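Local atomic coordinates of autolysin E (Staphylococcus aureus, PDB entry 4PI8), a protein that probably hydrolyses the glycan strands of peptidoglycan as an endo-beta-N-acetylglucosaminidase of the lysozyme clan, and here, as a catalytic mutant, holds the disaccharide NAG-NAM. Residues M45-H49 and R223-Y227; E69-L73 and S211-F215; K125-F130 and Q152-P156. The protein carries 1 engineered substitution. All coordinates share one frame; numbering follows the deposited sequence. Where two conformers were deposited one is given.

Contact 1: residues M45-H49 and R223-Y227; sequences MTISH and RQTYY
His49 NE2 donates to the backbone Gln224 O at 3.1 Å. The bond is almost straight, with 168° at the hydrogen. The oxygen lies in the imidazole plane, and the nitrogen approaches it in the carbonyl plane, on a lone pair. The other ring nitrogen, ND1, is hydrogen-bonded to Asp53. With both nitrogens held, the ring is fixed in rotation, and the aspartate may favour a charged imidazole.

Gln224 adds its side chain to the same ring. Its chain is bent at chi2 (-66°), which brings OE1 over the centre of one imidazole face. Gln224 OE1 is 3.1 Å from His49 CD2. It is just as close to His49 NE2, but it sits above the ring, away from the N-H direction, so this is a contact with the ring face and not a second hydrogen bond.

Further along, the contact is apolar. Ile47 CD1 lies 3.7 Å from Tyr226 CD2. Ile47 CD1 also meets the edge of the next ring, 4.1 Å from Tyr227 CE2. Met45 is bent at chi3, and its CE comes to 3.8 Å from Tyr227 OH. That hydroxyl is hydrogen-bonded to Tyr180. Within the tail, Arg223 holds Thr225 O side-on with NE (2.8 Å) and NH2 (2.9 Å), and NH2 also forms a salt bridge with Asp6.

The loop that follows helix 38-45 is thus joined to the tail that follows helix 200-215. Helix 179-184 packs on both partners through Tyr180, Gln181 and Trp184, while helix 11-18 covers Met45 and Tyr227.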
loop_
_atom_site.group_PDB
_atom_site.type_symbol
_atom_site.label_atom_id
_atom_site.label_comp_id
_atom_site.label_asym_id
_atom_site.label_seq_id
_atom_site.Cartn_x
_atom_site.Cartn_y
_atom_site.Cartn_z
ATOM N N MET A 45 0.562 14.269 8.376
ATOM C CA MET A 45 0.704 13.269 9.420
ATOM C C MET A 45 -0.157 13.550 10.642
ATOM O O MET A 45 -0.256 12.737 11.570
ATOM C CB MET A 45 2.205 12.984 9.747
ATOM C CG MET A 45 2.874 14.185 10.302
ATOM S SD MET A 45 4.646 13.959 10.530
ATOM C CE MET A 45 4.626 12.941 11.977
ATOM N N THR A 46 -0.852 14.701 10.677
ATOM C CA THR A 46 -1.729 15.011 11.792
ATOM C C THR A 46 -2.893 14.037 11.885
ATOM O O THR A 46 -3.501 13.673 10.871
ATOM C CB THR A 46 -2.221 16.491 11.703
ATOM O OG1 THR A 46 -1.083 17.354 11.670
ATOM C CG2 THR A 46 -3.053 16.846 12.845
ATOM N N ILE A 47 -3.176 13.597 13.083
ATOM C CA ILE A 47 -4.223 12.622 13.302
ATOM C C ILE A 47 -5.534 13.367 13.331
ATOM O O ILE A 47 -5.700 14.268 14.150
ATOM C CB ILE A 47 -4.143 11.892 14.657
ATOM C CG1 ILE A 47 -2.779 11.238 14.941
ATOM C CG2 ILE A 47 -5.263 10.874 14.753
ATOM C CD1 ILE A 47 -2.455 10.046 14.085
ATOM N N SER A 48 -6.458 12.940 12.485
ATOM C CA SER A 48 -7.745 13.580 12.413
ATOM C C SER A 48 -8.817 12.499 12.330
ATOM O O SER A 48 -8.935 11.818 11.302
ATOM C CB SER A 48 -7.780 14.519 11.214
ATOM O OG SER A 48 -8.091 15.828 11.652
ATOM N N HIS A 49 -9.552 12.331 13.437
ATOM C CA HIS A 49 -10.641 11.349 13.545
ATOM C C HIS A 49 -11.993 12.008 13.283
ATOM O O HIS A 49 -12.137 12.782 12.340
ATOM C CB HIS A 49 -10.664 10.710 14.939
ATOM C CG HIS A 49 -9.455 9.880 15.258
ATOM N ND1 HIS A 49 -9.114 8.748 14.547
ATOM C CD2 HIS A 49 -8.533 9.994 16.246
ATOM C CE1 HIS A 49 -8.024 8.214 15.067
ATOM N NE2 HIS A 49 -7.655 8.946 16.104
ATOM N N ARG A 223 -7.803 2.266 15.555
ATOM C CA ARG A 223 -6.840 2.670 16.593
ATOM C C ARG A 223 -6.713 4.154 16.596
ATOM O O ARG A 223 -6.423 4.798 15.588
ATOM C CB ARG A 223 -5.499 2.039 16.351
ATOM C CG ARG A 223 -4.469 2.576 17.333
ATOM C CD ARG A 223 -3.182 1.783 17.267
ATOM N NE ARG A 223 -2.191 2.445 18.084
ATOM C CZ ARG A 223 -1.041 1.915 18.489
ATOM N NH1 ARG A 223 -0.690 0.670 18.188
ATOM N NH2 ARG A 223 -0.266 2.670 19.243
ATOM N N GLN A 224 -6.875 4.747 17.782
ATOM C CA GLN A 224 -6.837 6.184 17.954
ATOM C C GLN A 224 -5.484 6.846 18.231
ATOM O O GLN A 224 -5.250 7.963 17.797
ATOM C CB GLN A 224 -7.735 6.559 19.179
ATOM C CG GLN A 224 -9.146 6.001 19.159
ATOM C CD GLN A 224 -9.987 6.570 18.031
ATOM O OE1 GLN A 224 -9.983 7.781 17.766
ATOM N NE2 GLN A 224 -10.724 5.695 17.362
ATOM N N THR A 225 -4.663 6.182 19.011
ATOM C CA THR A 225 -3.543 6.820 19.675
ATOM C C THR A 225 -2.223 6.227 19.192
ATOM O O THR A 225 -2.009 5.030 19.266
ATOM C CB THR A 225 -3.701 6.674 21.198
ATOM O OG1 THR A 225 -4.911 7.365 21.614
ATOM C CG2 THR A 225 -2.540 7.273 21.939
ATOM N N TYR A 226 -1.361 7.128 18.788
ATOM C CA TYR A 226 -0.025 6.780 18.239
ATOM C C TYR A 226 1.126 7.480 18.881
ATOM O O TYR A 226 2.258 7.011 18.730
ATOM C CB TYR A 226 -0.024 7.074 16.734
ATOM C CG TYR A 226 -1.100 6.314 16.017
ATOM C CD1 TYR A 226 -0.894 5.037 15.541
ATOM C CD2 TYR A 226 -2.352 6.868 15.884
ATOM C CE1 TYR A 226 -1.901 4.341 14.912
ATOM C CE2 TYR A 226 -3.366 6.181 15.255
ATOM C CZ TYR A 226 -3.131 4.919 14.787
ATOM O OH TYR A 226 -4.162 4.207 14.188
ATOM N N TYR A 227 0.892 8.629 19.536
ATOM C CA TYR A 227 1.931 9.513 20.026
ATOM C C TYR A 227 1.717 9.797 21.498
ATOM O O TYR A 227 0.611 9.682 21.995
ATOM C CB TYR A 227 1.940 10.817 19.218
ATOM C CG TYR A 227 2.182 10.624 17.740
ATOM C CD1 TYR A 227 3.446 10.268 17.265
ATOM C CD2 TYR A 227 1.147 10.752 16.845
ATOM C CE1 TYR A 227 3.687 10.061 15.919
ATOM C CE2 TYR A 227 1.390 10.603 15.467
ATOM C CZ TYR A 227 2.621 10.223 15.017
ATOM O OH TYR A 227 2.894 10.021 13.659
#

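Contact 2: residues E69-L73 and S211-F215; sequences EVNQL and SYKQF
Apolar contact centres on Phe215 and Leu73. The two side chains run past each other in opposite directions, and Leu73 CD2 meets the edge of the phenyl ring in its plane, 3.6 Å from Phe215 CE2. Leu73 CD2 also lies 3.3 Å from Ser211 OG, a close approach. That hydroxyl is hydrogen-bonded to Leu207 O in its own helix, so its polar need is met there and Leu73 packs against it. With CG anti to the carbonyl carbon (chi1 -69°), Leu73 brings both methyls against Ser211.

Other groups also rest against the phenyl ring. The aliphatic part of Glu69 passes along it, with CG 3.8 Å from Phe215 CE1. Glu69 OE2 comes to 3.4 Å from Phe215 CD1, and the carboxylate plane is nearly perpendicular to the ring, at 84°. The other oxygen, Glu69 OE1, is hydrogen-bonded to Ser66 N, just before helix 67-74, which steadies the carboxylate. In the conformer given, the Gln72 amide lies at the ring edge, with NE2 3.6 Å from Phe215 CE1. From the ring's own helix, Gln214 CG lies over one face of Phe215, offset toward its rim.

Water provides the polar link. It donates to the backbone Gln72 O at 3.2 Å and accepts from Gln214 NE2 at 3.3 Å.

This is a packing of two helices near the surface. Segments 69-73 and 211-215 run at 130° with axes 11.7 Å apart, so Phe215, Leu73 and Glu69 reach across between them. It joins helix 67-74 to the C-terminal end of helix 200-215, in the helical architecture of a lysozyme-clan glycosidase.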
loop_
_atom_site.group_PDB
_atom_site.type_symbol
_atom_site.label_atom_id
_atom_site.label_comp_id
_atom_site.label_asym_id
_atom_site.label_seq_id
_atom_site.Cartn_x
_atom_site.Cartn_y
_atom_site.Cartn_z
ATOM N N GLU A 69 -17.864 -10.894 -5.874
ATOM C CA GLU A 69 -17.827 -9.530 -5.369
ATOM C C GLU A 69 -16.487 -8.866 -5.652
ATOM O O GLU A 69 -16.436 -7.672 -6.072
ATOM C CB GLU A 69 -18.113 -9.482 -3.913
ATOM C CG GLU A 69 -19.570 -9.822 -3.604
ATOM C CD GLU A 69 -19.790 -9.918 -2.122
ATOM O OE1 GLU A 69 -19.189 -10.697 -1.398
ATOM O OE2 GLU A 69 -20.679 -9.173 -1.630
ATOM N N VAL A 70 -15.377 -9.567 -5.455
ATOM C CA VAL A 70 -14.062 -8.978 -5.741
ATOM C C VAL A 70 -13.942 -8.701 -7.245
ATOM O O VAL A 70 -13.438 -7.637 -7.640
ATOM C CB VAL A 70 -12.938 -9.882 -5.231
ATOM C CG1 VAL A 70 -11.601 -9.272 -5.563
ATOM C CG2 VAL A 70 -13.071 -10.052 -3.731
ATOM N N ASN A 71 -14.422 -9.617 -8.073
ATOM C CA ASN A 71 -14.398 -9.365 -9.532
ATOM C C ASN A 71 -15.260 -8.198 -9.920
ATOM O O ASN A 71 -14.886 -7.462 -10.857
ATOM C CB ASN A 71 -14.706 -10.603 -10.316
ATOM C CG ASN A 71 -13.485 -11.499 -10.450
ATOM O OD1 ASN A 71 -12.356 -11.013 -10.568
ATOM N ND2 ASN A 71 -13.672 -12.785 -10.473
ATOM N N GLN A 72 -16.345 -7.940 -9.206
ATOM C CA GLN A 72 -17.113 -6.687 -9.463
ATOM C C GLN A 72 -16.283 -5.482 -9.225
ATOM O O GLN A 72 -16.268 -4.539 -10.066
ATOM C CB GLN A 72 -18.232 -6.522 -8.460
ATOM C CG GLN A 72 -19.494 -7.206 -8.783
ATOM C CD GLN A 72 -20.559 -6.853 -7.780
ATOM O OE1 GLN A 72 -20.973 -5.647 -7.622
ATOM N NE2 GLN A 72 -20.999 -7.886 -7.049
ATOM N N LEU A 73 -15.493 -5.437 -8.147
ATOM C CA LEU A 73 -14.584 -4.317 -7.913
ATOM C C LEU A 73 -13.574 -4.174 -8.986
ATOM O O LEU A 73 -13.134 -3.091 -9.225
ATOM C CB LEU A 73 -13.874 -4.424 -6.550
ATOM C CG LEU A 73 -14.698 -4.252 -5.295
ATOM C CD1 LEU A 73 -13.779 -4.407 -4.111
ATOM C CD2 LEU A 73 -15.340 -2.861 -5.296
ATOM N N SER A 211 -15.669 0.825 -1.391
ATOM C CA SER A 211 -15.960 -0.595 -1.531
ATOM C C SER A 211 -16.694 -1.123 -0.303
ATOM O O SER A 211 -17.604 -1.970 -0.424
ATOM C CB SER A 211 -14.659 -1.347 -1.745
ATOM O OG SER A 211 -14.027 -0.952 -2.905
ATOM N N TYR A 212 -16.347 -0.651 0.897
ATOM C CA TYR A 212 -17.059 -1.047 2.109
ATOM C C TYR A 212 -18.551 -0.669 1.971
ATOM O O TYR A 212 -19.414 -1.464 2.345
ATOM C CB TYR A 212 -16.490 -0.400 3.410
ATOM C CG TYR A 212 -15.410 -1.215 4.064
ATOM C CD1 TYR A 212 -14.246 -1.539 3.401
ATOM C CD2 TYR A 212 -15.563 -1.673 5.343
ATOM C CE1 TYR A 212 -13.309 -2.361 4.023
ATOM C CE2 TYR A 212 -14.605 -2.483 5.962
ATOM C CZ TYR A 212 -13.487 -2.805 5.253
ATOM O OH TYR A 212 -12.559 -3.631 5.872
ATOM N N LYS A 213 -18.809 0.561 1.518
ATOM C CA LYS A 213 -20.204 1.028 1.454
ATOM C C LYS A 213 -20.924 0.371 0.292
ATOM O O LYS A 213 -22.191 0.217 0.363
ATOM C CB LYS A 213 -20.248 2.531 1.415
ATOM C CG LYS A 213 -19.791 3.164 2.702
ATOM C CD LYS A 213 -19.739 4.674 2.745
ATOM C CE LYS A 213 -19.189 5.144 4.079
ATOM N NZ LYS A 213 -19.199 6.591 4.290
ATOM N N GLN A 214 -20.249 -0.063 -0.744
ATOM C CA GLN A 214 -20.856 -0.746 -1.866
ATOM C C GLN A 214 -21.371 -2.096 -1.416
ATOM O O GLN A 214 -22.451 -2.534 -1.869
ATOM C CB GLN A 214 -19.881 -0.907 -3.038
ATOM C CG GLN A 214 -20.434 -1.662 -4.231
ATOM C CD GLN A 214 -19.586 -1.629 -5.435
ATOM O OE1 GLN A 214 -18.651 -0.874 -5.505
ATOM N NE2 GLN A 214 -19.932 -2.403 -6.404
ATOM N N PHE A 215 -20.648 -2.824 -0.559
ATOM C CA PHE A 215 -21.012 -4.198 -0.185
ATOM C C PHE A 215 -21.578 -4.289 1.222
ATOM O O PHE A 215 -21.932 -5.385 1.667
ATOM C CB PHE A 215 -19.807 -5.108 -0.424
ATOM C CG PHE A 215 -19.461 -5.247 -1.878
ATOM C CD1 PHE A 215 -20.262 -5.998 -2.742
ATOM C CD2 PHE A 215 -18.446 -4.527 -2.421
ATOM C CE1 PHE A 215 -19.925 -6.074 -4.099
ATOM C CE2 PHE A 215 -18.125 -4.589 -3.776
ATOM C CZ PHE A 215 -18.871 -5.395 -4.607
HETATM O O HOH W 1 -18.136 -2.073 -9.099
#

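Contact 3: residues K125-F130 and Q152-P156; sequences KRYYNF and QWTSP
The second strand of the hairpin 120-127 runs on toward the glycan pocket, and Tyr127 and Tyr128 lie there against the turn of Trp153 and Thr154. Tyr128 N donates to Trp153 O at 2.9 Å. Trp153 O also takes a CA-H...O contact from Tyr127 CA, and Thr154 CA makes another to Arg126 O, each at 3.2 Å. Water bridges the backbones further out, accepting from Arg126 N and donating to Thr154 O.

Segment 152-156 links two helices. A Schellman motif at Gln152 ends helix 147-150, Trp153 is the centre of an inverse gamma turn, and Ser155 is the N-cap of helix 156-172, its OG bonded to Lys158 N. Pro156 begins that helix. Pro156 CD sits over the centre of the Tyr128 ring, 3.9 Å from its centroid and 10° off the normal, a CH-pi contact. Pro156 CB also touches the Phe130 ring, 3.8 Å from CZ.

Thr154 CG2 lies 3.6 Å from Tyr127 CE1. The Trp153 indole turns its edge to the other segment, with CE3 3.4 Å from Tyr128 O. With CG anti to the backbone N (chi1 -172°), the Asn129 amide meets the edge of the indole at CZ3 and stands perpendicular to it. Asn129 ND2 is hydrogen-bonded to the backbone O of Ile133, a residue of the glycan pocket.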
loop_
_atom_site.group_PDB
_atom_site.type_symbol
_atom_site.label_atom_id
_atom_site.label_comp_id
_atom_site.label_asym_id
_atom_site.label_seq_id
_atom_site.Cartn_x
_atom_site.Cartn_y
_atom_site.Cartn_z
ATOM N N LYS A 125 11.553 -13.598 -19.833
ATOM C CA LYS A 125 10.546 -13.321 -18.774
ATOM C C LYS A 125 10.112 -11.860 -18.706
ATOM O O LYS A 125 10.773 -10.936 -19.183
ATOM C CB LYS A 125 11.148 -13.721 -17.436
ATOM C CG LYS A 125 11.338 -15.221 -17.276
ATOM C CD LYS A 125 12.155 -15.546 -16.032
ATOM C CE LYS A 125 13.039 -16.775 -16.218
ATOM N NZ LYS A 125 13.963 -16.932 -15.063
ATOM N N ARG A 126 8.986 -11.646 -18.043
ATOM C CA ARG A 126 8.451 -10.314 -17.763
ATOM C C ARG A 126 8.114 -10.324 -16.302
ATOM O O ARG A 126 7.595 -11.324 -15.792
ATOM C CB ARG A 126 7.194 -10.045 -18.590
ATOM C CG ARG A 126 6.683 -8.629 -18.587
ATOM C CD ARG A 126 5.763 -8.413 -19.785
ATOM N NE ARG A 126 6.263 -9.175 -20.915
ATOM C CZ ARG A 126 6.731 -8.660 -22.051
ATOM N NH1 ARG A 126 6.758 -7.350 -22.246
ATOM N NH2 ARG A 126 7.198 -9.476 -22.988
ATOM N N TYR A 127 8.477 -9.224 -15.620
ATOM C CA TYR A 127 8.203 -9.074 -14.180
ATOM C C TYR A 127 7.142 -8.033 -13.963
ATOM O O TYR A 127 7.038 -7.031 -14.640
ATOM C CB TYR A 127 9.492 -8.712 -13.445
ATOM C CG TYR A 127 10.539 -9.801 -13.587
ATOM C CD1 TYR A 127 10.510 -10.933 -12.819
ATOM C CD2 TYR A 127 11.519 -9.718 -14.567
ATOM C CE1 TYR A 127 11.429 -11.964 -12.990
ATOM C CE2 TYR A 127 12.462 -10.728 -14.727
ATOM C CZ TYR A 127 12.415 -11.840 -13.953
ATOM O OH TYR A 127 13.357 -12.855 -14.076
ATOM N N TYR A 128 6.290 -8.327 -12.936
ATOM C CA TYR A 128 5.113 -7.500 -12.594
ATOM C C TYR A 128 5.237 -7.084 -11.137
ATOM O O TYR A 128 5.852 -7.744 -10.347
ATOM C CB TYR A 128 3.821 -8.339 -12.789
ATOM C CG TYR A 128 3.636 -8.738 -14.254
ATOM C CD1 TYR A 128 4.249 -9.890 -14.720
ATOM C CD2 TYR A 128 2.883 -7.980 -15.085
ATOM C CE1 TYR A 128 4.092 -10.247 -16.065
ATOM C CE2 TYR A 128 2.711 -8.309 -16.437
ATOM C CZ TYR A 128 3.354 -9.459 -16.892
ATOM O OH TYR A 128 3.188 -9.850 -18.231
ATOM N N ASN A 129 4.645 -5.926 -10.869
ATOM C CA ASN A 129 4.688 -5.371 -9.480
ATOM C C ASN A 129 3.479 -4.485 -9.343
ATOM O O ASN A 129 3.345 -3.473 -9.995
ATOM C CB ASN A 129 5.975 -4.574 -9.371
ATOM C CG ASN A 129 6.267 -4.110 -7.963
ATOM O OD1 ASN A 129 5.392 -3.895 -7.126
ATOM N ND2 ASN A 129 7.523 -3.994 -7.703
ATOM N N PHE A 130 2.543 -4.910 -8.458
ATOM C CA PHE A 130 1.300 -4.203 -8.323
ATOM C C PHE A 130 1.123 -3.413 -7.012
ATOM O O PHE A 130 0.050 -2.896 -6.755
ATOM C CB PHE A 130 0.112 -5.191 -8.461
ATOM C CG PHE A 130 -0.004 -5.883 -9.792
ATOM C CD1 PHE A 130 0.419 -5.301 -10.962
ATOM C CD2 PHE A 130 -0.563 -7.135 -9.831
ATOM C CE1 PHE A 130 0.316 -5.979 -12.182
ATOM C CE2 PHE A 130 -0.747 -7.772 -11.044
ATOM C CZ PHE A 130 -0.284 -7.211 -12.207
ATOM N N GLN A 152 10.826 -13.411 -8.369
ATOM C CA GLN A 152 10.379 -14.058 -9.594
ATOM C C GLN A 152 8.879 -13.870 -9.772
ATOM O O GLN A 152 8.090 -14.839 -9.964
ATOM C CB GLN A 152 10.796 -15.542 -9.623
ATOM C CG GLN A 152 12.296 -15.726 -9.876
ATOM C CD GLN A 152 12.741 -15.167 -11.245
ATOM O OE1 GLN A 152 13.552 -14.238 -11.324
ATOM N NE2 GLN A 152 12.211 -15.739 -12.324
ATOM N N TRP A 153 8.468 -12.617 -9.674
ATOM C CA TRP A 153 7.076 -12.257 -9.971
ATOM C C TRP A 153 6.925 -12.145 -11.466
ATOM O O TRP A 153 6.778 -11.080 -12.062
ATOM C CB TRP A 153 6.652 -10.935 -9.314
ATOM C CG TRP A 153 6.699 -11.033 -7.789
ATOM C CD1 TRP A 153 6.731 -12.148 -7.016
ATOM C CD2 TRP A 153 6.649 -9.917 -6.897
ATOM N NE1 TRP A 153 6.764 -11.801 -5.661
ATOM C CE2 TRP A 153 6.735 -10.428 -5.594
ATOM C CE3 TRP A 153 6.627 -8.539 -7.101
ATOM C CZ2 TRP A 153 6.753 -9.583 -4.483
ATOM C CZ3 TRP A 153 6.638 -7.712 -5.978
ATOM C CH2 TRP A 153 6.728 -8.263 -4.718
ATOM N N THR A 154 6.875 -13.315 -12.084
ATOM C CA THR A 154 6.854 -13.465 -13.538
ATOM C C THR A 154 5.493 -13.532 -14.180
ATOM O O THR A 154 5.345 -13.728 -15.374
ATOM C CB THR A 154 7.632 -14.770 -13.934
ATOM O OG1 THR A 154 7.079 -15.886 -13.252
ATOM C CG2 THR A 154 9.088 -14.665 -13.588
ATOM N N SER A 155 4.417 -13.302 -13.406
ATOM C CA SER A 155 3.085 -13.216 -13.908
ATOM C C SER A 155 2.257 -12.248 -13.025
ATOM O O SER A 155 2.650 -12.034 -11.858
ATOM C CB SER A 155 2.403 -14.572 -13.875
ATOM O OG SER A 155 2.114 -15.011 -12.554
ATOM N N PRO A 156 1.121 -11.773 -13.528
ATOM C CA PRO A 156 0.242 -10.952 -12.696
ATOM C C PRO A 156 -0.174 -11.724 -11.458
ATOM O O PRO A 156 -0.198 -11.133 -10.342
ATOM C CB PRO A 156 -0.920 -10.678 -13.611
ATOM C CG PRO A 156 -0.281 -10.572 -15.000
ATOM C CD PRO A 156 0.703 -11.702 -14.959
HETATM O O HOH W 2 7.413 -13.949 -17.358
#

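In the fold
Contact 2 lies at the surface, while contacts 1 and 3 are partly buried. None touches another. Contacts 1 and 3 lie on opposite sides of the chain's centre, their centres about 36 Å apart. Helix 200-215 relates the first two: contact 2 uses its last turn, and contact 1 uses the tail beyond it. Their chemistry differs with place. Contact 1 joins two loops by an imidazole bond and tyrosine packing. Contact 2 joins two helices by side chains and water. Contact 3 sets a strand and its extension against an interhelical turn, mainly through backbone atoms and ring contacts. The Asn129 side chain of contact 3 is about 7 Å from the bound N-acetylmuramic acid.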